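Local structure of ricin B lectin (Clostridium thermocellum, 3VSF) at residues A[365-370]-A[492-497]; A[211-216]-A[223-228]. The protein is an exo-beta-1,3-galactanase that probably hydrolyses galactan chains with its family 43 glycoside hydrolase domain and binds beta-D-galactose through a ricin-type beta-trefoil module. One frame throughout, in Å; residues are numbered along the deposited sequence.

Contact 1. Residues A[365-370]-A[492-497]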
loop_
_atom_site.group_PDB
_atom_site.type_symbol
_atom_site.label_atom_id
_atom_site.label_comp_id
_atom_site.label_asym_id
_atom_site.label_seq_id
_atom_site.Cartn_x
_atom_site.Cartn_y
_atom_site.Cartn_z
ATOM N N LEU A 365 -18.252 22.904 -11.225
ATOM C CA LEU A 365 -17.383 23.955 -11.745
ATOM C C LEU A 365 -17.901 24.473 -13.081
ATOM O O LEU A 365 -17.764 23.812 -14.110
ATOM C CB LEU A 365 -15.945 23.451 -11.876
ATOM C CG LEU A 365 -15.235 23.179 -10.547
ATOM C CD1 LEU A 365 -13.856 22.587 -10.774
ATOM C CD2 LEU A 365 -15.143 24.458 -9.730
ATOM N N VAL A 366 -18.495 25.662 -13.056
ATOM C CA VAL A 366 -19.122 26.233 -14.241
ATOM C C VAL A 366 -18.207 27.233 -14.940
ATOM O O VAL A 366 -17.741 28.194 -14.330
ATOM C CB VAL A 366 -20.442 26.940 -13.882
ATOM C CG1 VAL A 366 -21.192 27.326 -15.145
ATOM C CG2 VAL A 366 -21.297 26.044 -13.001
ATOM N N ASN A 367 -17.958 27.000 -16.225
ATOM C CA ASN A 367 -17.127 27.894 -17.020
ATOM C C ASN A 367 -17.849 29.204 -17.325
ATOM O O ASN A 367 -19.032 29.206 -17.661
ATOM C CB ASN A 367 -16.706 27.213 -18.325
ATOM C CG ASN A 367 -15.695 28.029 -19.108
ATOM O OD1 ASN A 367 -14.841 28.702 -18.530
ATOM N ND2 ASN A 367 -15.792 27.979 -20.432
ATOM N N LYS A 368 -17.132 30.317 -17.200
ATOM C CA LYS A 368 -17.716 31.633 -17.433
ATOM C C LYS A 368 -18.109 31.827 -18.893
ATOM O O LYS A 368 -19.206 32.296 -19.192
ATOM C CB LYS A 368 -16.746 32.736 -17.000
ATOM C CG LYS A 368 -17.204 34.143 -17.352
ATOM C CD LYS A 368 -18.565 34.451 -16.750
ATOM C CE LYS A 368 -19.047 35.837 -17.149
ATOM N NZ LYS A 368 -20.406 36.130 -16.612
ATOM N N ASN A 369 -17.210 31.455 -19.799
ATOM C CA ASN A 369 -17.425 31.674 -21.225
ATOM C C ASN A 369 -18.458 30.740 -21.853
ATOM O O ASN A 369 -19.326 31.183 -22.604
ATOM C CB ASN A 369 -16.101 31.576 -21.985
ATOM C CG ASN A 369 -16.284 31.674 -23.487
ATOM O OD1 ASN A 369 -16.480 32.760 -24.030
ATOM N ND2 ASN A 369 -16.217 30.535 -24.167
ATOM N N SER A 370 -18.360 29.451 -21.547
ATOM C CA SER A 370 -19.215 28.452 -22.183
ATOM C C SER A 370 -20.499 28.196 -21.402
ATOM O O SER A 370 -21.535 27.878 -21.985
ATOM C CB SER A 370 -18.455 27.138 -22.364
ATOM O OG SER A 370 -18.157 26.545 -21.112
ATOM N N GLN A 492 -11.051 30.650 -18.909
ATOM C CA GLN A 492 -10.165 30.226 -17.833
ATOM C C GLN A 492 -10.771 30.537 -16.470
ATOM O O GLN A 492 -10.177 30.239 -15.433
ATOM C CB GLN A 492 -8.806 30.913 -17.964
ATOM C CG GLN A 492 -8.077 30.603 -19.260
ATOM C CD GLN A 492 -6.775 31.366 -19.390
ATOM O OE1 GLN A 492 -6.578 32.395 -18.743
ATOM N NE2 GLN A 492 -5.877 30.864 -20.228
ATOM N N HIS A 493 -11.954 31.141 -16.477
ATOM C CA HIS A 493 -12.633 31.515 -15.240
ATOM C C HIS A 493 -13.748 30.528 -14.907
ATOM O O HIS A 493 -14.578 30.205 -15.757
ATOM C CB HIS A 493 -13.192 32.935 -15.347
ATOM C CG HIS A 493 -12.153 33.971 -15.653
ATOM N ND1 HIS A 493 -12.463 35.299 -15.852
ATOM C CD2 HIS A 493 -10.811 33.873 -15.791
ATOM C CE1 HIS A 493 -11.356 35.975 -16.101
ATOM N NE2 HIS A 493 -10.338 35.134 -16.069
ATOM N N TRP A 494 -13.761 30.051 -13.667
ATOM C CA TRP A 494 -14.727 29.043 -13.245
ATOM C C TRP A 494 -15.481 29.468 -11.988
ATOM O O TRP A 494 -14.905 30.063 -11.078
ATOM C CB TRP A 494 -14.023 27.707 -13.000
ATOM C CG TRP A 494 -13.276 27.197 -14.193
ATOM C CD1 TRP A 494 -12.032 27.580 -14.603
ATOM C CD2 TRP A 494 -13.724 26.212 -15.132
ATOM N NE1 TRP A 494 -11.678 26.894 -15.739
ATOM C CE2 TRP A 494 -12.699 26.049 -16.084
ATOM C CE3 TRP A 494 -14.890 25.454 -15.258
ATOM C CZ2 TRP A 494 -12.807 25.157 -17.149
ATOM C CZ3 TRP A 494 -14.995 24.570 -16.317
ATOM C CH2 TRP A 494 -13.961 24.429 -17.248
ATOM N N LYS A 495 -16.773 29.158 -11.947
ATOM C CA LYS A 495 -17.595 29.458 -10.781
ATOM C C LYS A 495 -17.848 28.208 -9.947
ATOM O O LYS A 495 -18.216 27.159 -10.475
ATOM C CB LYS A 495 -18.925 30.091 -11.200
ATOM C CG LYS A 495 -19.972 30.100 -10.095
ATOM C CD LYS A 495 -21.151 31.002 -10.430
ATOM C CE LYS A 495 -20.778 32.471 -10.294
ATOM N NZ LYS A 495 -21.959 33.367 -10.457
ATOM N N LEU A 496 -17.646 28.330 -8.639
ATOM C CA LEU A 496 -17.865 27.222 -7.720
ATOM C C LEU A 496 -19.308 27.236 -7.221
ATOM O O LEU A 496 -19.726 28.168 -6.533
ATOM C CB LEU A 496 -16.893 27.316 -6.542
ATOM C CG LEU A 496 -16.789 26.102 -5.618
ATOM C CD1 LEU A 496 -16.325 24.882 -6.396
ATOM C CD2 LEU A 496 -15.846 26.391 -4.461
ATOM N N VAL A 497 -20.067 26.202 -7.572
ATOM C CA VAL A 497 -21.485 26.145 -7.233
ATOM C C VAL A 497 -21.838 24.925 -6.385
ATOM O O VAL A 497 -21.657 23.786 -6.815
ATOM C CB VAL A 497 -22.362 26.136 -8.501
ATOM C CG1 VAL A 497 -23.827 25.953 -8.134
ATOM C CG2 VAL A 497 -22.160 27.416 -9.295
#
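Val366 and Lys495 form the hydrogen-bonded pair of an antiparallel bridge that joins the first and last strands of the ricin-type beta-trefoil. Val366 N gives its hydrogen to Lys495 O at 3.0 Å, nearly straight at 170°, and Lys495 N returns a bond to Val366 O at 2.7 Å. Where strand 363-367 ends, Lys368 N still reaches His493 O at 2.9 Å, so the pairing runs on into the turn.

Side chains alternate between the two faces. Leu365, Asn367, Trp494 and Leu496 share one. Leu365 is buried and Leu496 only partly so; their branched ends meet, Leu365 CD2 to Leu496 CD1 at 3.6 Å. On the other face Val366 CG2 touches Val497 CG2 at 4.0 Å, beta-branched residues well fitted to extended backbone, while the lysine of the pair carries its amine away from strand 363-367.

The indole is the broad piece. With CG anti to its own carbonyl carbon (chi1 -57°), Trp494 brings its six-membered ring back toward strand 363-367, and NE1 bonds to Ile468 O. Leu365 O lies at the ring's edge, 3.5 Å from Trp494 CE3, whereas Asn367 CB sits over one face in a CH-pi contact, 3.7 Å from Trp494 CZ3.

Contact 2. Residues A[211-216]-A[223-228]; sequences LYELTP and SLKAKL
Leu211 turns its carbonyl toward two successive backbone amides, those of Lys225 and Ala226: a classic beta bulge in the hairpin of the two outer strands of one blade of the five-bladed beta-propeller of family 43. Both bonds to Leu211 O are weak: Lys225 N lies 2.8 Å away but is bent to 120°, and Ala226 N is straighter but stands 3.3 Å off. The amide of Leu211 is served better, giving its hydrogen to Ala226 O at 3.0 Å.

Beyond the bulge the register is regular. Glu213 N donates to Ser223 O at 2.9 Å, and Ser223 N answers to Glu213 O at 3.2 Å. Between the bulge and this pair, Tyr212 and Leu224 form a non-hydrogen-bonded pair on the face opposite Leu211 and Glu213: Leu224 CD2 comes obliquely to the phenol at 3.5 Å from Tyr212 CE1, while Tyr212 OH is hydrogen-bonded to His210 ND1, two residues earlier on the strand.

Glu213 is extended, with CG anti to its backbone N (chi1 178°). Its OE1 is 3.4 Å from Ser223 OG, but at an angle too poor for a hydrogen bond, and 4.5 Å from Lys225 NZ, where opposite charges probably attract only mildly. Glu213, Ser223 and Lys225 are polar residues suited to partly exposed positions; Leu211 and Ala226 are buried. Direct cohesion here thus rests mainly on backbone bonds and apolar packing.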
loop_
_atom_site.group_PDB
_atom_site.type_symbol
_atom_site.label_atom_id
_atom_site.label_comp_id
_atom_site.label_asym_id
_atom_site.label_seq_id
_atom_site.Cartn_x
_atom_site.Cartn_y
_atom_site.Cartn_z
ATOM N N LEU A 211 11.153 -18.652 -3.759
ATOM C CA LEU A 211 9.835 -19.093 -3.324
ATOM C C LEU A 211 9.898 -20.553 -2.895
ATOM O O LEU A 211 10.027 -21.447 -3.730
ATOM C CB LEU A 211 8.811 -18.920 -4.446
ATOM C CG LEU A 211 7.375 -19.339 -4.118
ATOM C CD1 LEU A 211 6.826 -18.517 -2.962
ATOM C CD2 LEU A 211 6.484 -19.208 -5.342
ATOM N N TYR A 212 9.813 -20.788 -1.590
ATOM C CA TYR A 212 9.886 -22.141 -1.051
ATOM C C TYR A 212 8.498 -22.711 -0.793
ATOM O O TYR A 212 7.641 -22.044 -0.216
ATOM C CB TYR A 212 10.695 -22.159 0.249
ATOM C CG TYR A 212 12.084 -21.575 0.129
ATOM C CD1 TYR A 212 13.139 -22.337 -0.353
ATOM C CD2 TYR A 212 12.340 -20.264 0.507
ATOM C CE1 TYR A 212 14.412 -21.807 -0.461
ATOM C CE2 TYR A 212 13.608 -19.726 0.403
ATOM C CZ TYR A 212 14.640 -20.501 -0.082
ATOM O OH TYR A 212 15.903 -19.967 -0.187
ATOM N N GLU A 213 8.284 -23.949 -1.224
ATOM C CA GLU A 213 7.046 -24.656 -0.925
ATOM C C GLU A 213 7.191 -25.387 0.403
ATOM O O GLU A 213 8.147 -26.133 0.607
ATOM C CB GLU A 213 6.705 -25.649 -2.036
ATOM C CG GLU A 213 5.449 -26.464 -1.773
ATOM C CD GLU A 213 5.148 -27.454 -2.881
ATOM O OE1 GLU A 213 5.854 -27.428 -3.912
ATOM O OE2 GLU A 213 4.206 -28.259 -2.722
ATOM N N LEU A 214 6.243 -25.166 1.306
ATOM C CA LEU A 214 6.305 -25.759 2.635
ATOM C C LEU A 214 5.671 -27.146 2.671
ATOM O O LEU A 214 4.823 -27.475 1.843
ATOM C CB LEU A 214 5.615 -24.852 3.654
ATOM C CG LEU A 214 6.138 -23.419 3.744
ATOM C CD1 LEU A 214 5.337 -22.623 4.762
ATOM C CD2 LEU A 214 7.617 -23.412 4.090
ATOM N N THR A 215 6.097 -27.954 3.635
ATOM C CA THR A 215 5.476 -29.247 3.881
ATOM C C THR A 215 4.062 -29.025 4.413
ATOM O O THR A 215 3.727 -27.919 4.835
ATOM C CB THR A 215 6.291 -30.080 4.890
ATOM O OG1 THR A 215 6.566 -29.289 6.053
ATOM C CG2 THR A 215 7.605 -30.527 4.272
ATOM N N PRO A 216 3.222 -30.072 4.385
ATOM C CA PRO A 216 1.831 -29.959 4.836
ATOM C C PRO A 216 1.678 -29.276 6.195
ATOM O O PRO A 216 0.646 -28.655 6.446
ATOM C CB PRO A 216 1.383 -31.417 4.928
ATOM C CG PRO A 216 2.179 -32.103 3.877
ATOM C CD PRO A 216 3.521 -31.419 3.864
ATOM N N SER A 223 10.328 -27.948 -0.775
ATOM C CA SER A 223 11.094 -27.784 -2.007
ATOM C C SER A 223 11.271 -26.318 -2.388
ATOM O O SER A 223 10.664 -25.430 -1.790
ATOM C CB SER A 223 10.420 -28.536 -3.158
ATOM O OG SER A 223 9.141 -27.995 -3.440
ATOM N N LEU A 224 12.112 -26.079 -3.388
ATOM C CA LEU A 224 12.309 -24.740 -3.927
ATOM C C LEU A 224 11.398 -24.558 -5.135
ATOM O O LEU A 224 11.729 -24.982 -6.243
ATOM C CB LEU A 224 13.775 -24.533 -4.319
ATOM C CG LEU A 224 14.230 -23.132 -4.742
ATOM C CD1 LEU A 224 13.938 -22.859 -6.212
ATOM C CD2 LEU A 224 13.608 -22.065 -3.850
ATOM N N LYS A 225 10.247 -23.933 -4.912
ATOM C CA LYS A 225 9.236 -23.796 -5.955
ATOM C C LYS A 225 9.765 -23.071 -7.189
ATOM O O LYS A 225 9.600 -23.550 -8.312
ATOM C CB LYS A 225 7.990 -23.086 -5.415
ATOM C CG LYS A 225 6.800 -23.142 -6.355
ATOM C CD LYS A 225 6.451 -24.579 -6.709
ATOM C CE LYS A 225 5.280 -24.648 -7.678
ATOM N NZ LYS A 225 4.968 -26.051 -8.070
ATOM N N ALA A 226 10.403 -21.922 -6.980
ATOM C CA ALA A 226 10.936 -21.145 -8.097
ATOM C C ALA A 226 11.830 -19.990 -7.654
ATOM O O ALA A 226 11.697 -19.473 -6.544
ATOM C CB ALA A 226 9.798 -20.625 -8.967
ATOM N N LYS A 227 12.745 -19.600 -8.535
ATOM C CA LYS A 227 13.551 -18.403 -8.335
ATOM C C LYS A 227 12.925 -17.260 -9.126
ATOM O O LYS A 227 12.698 -17.383 -10.329
ATOM C CB LYS A 227 14.991 -18.636 -8.797
ATOM C CG LYS A 227 15.734 -19.711 -8.020
ATOM C CD LYS A 227 17.169 -19.845 -8.506
ATOM C CE LYS A 227 17.936 -20.880 -7.697
ATOM N NZ LYS A 227 19.351 -20.998 -8.145
ATOM N N LEU A 228 12.648 -16.151 -8.451
ATOM C CA LEU A 228 11.918 -15.050 -9.070
ATOM C C LEU A 228 12.719 -13.753 -9.123
ATOM O O LEU A 228 13.285 -13.319 -8.119
ATOM C CB LEU A 228 10.600 -14.813 -8.329
ATOM C CG LEU A 228 9.696 -16.037 -8.171
ATOM C CD1 LEU A 228 8.484 -15.700 -7.317
ATOM C CD2 LEU A 228 9.272 -16.571 -9.529
#

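In the fold
From the N terminus the chain reaches contact 2 first, in the family 43 hydrolase region. There the short connection between strands 208-214 and 221-228 closes a local hairpin, at the outer edge of a four-stranded antiparallel blade. The chain then completes further blades before entering the beta-trefoil. Contact 1 opens on strand 363-367 and closes only at strand 494-498, with 121 residues between segments 365-370 and 492-497, and brings the two ends of the lectin module together. The contacts are in series, neither nested nor crossed. Their centres lie 59 Å apart on opposite sides of the chain's centre, so each serves its own part of the fold.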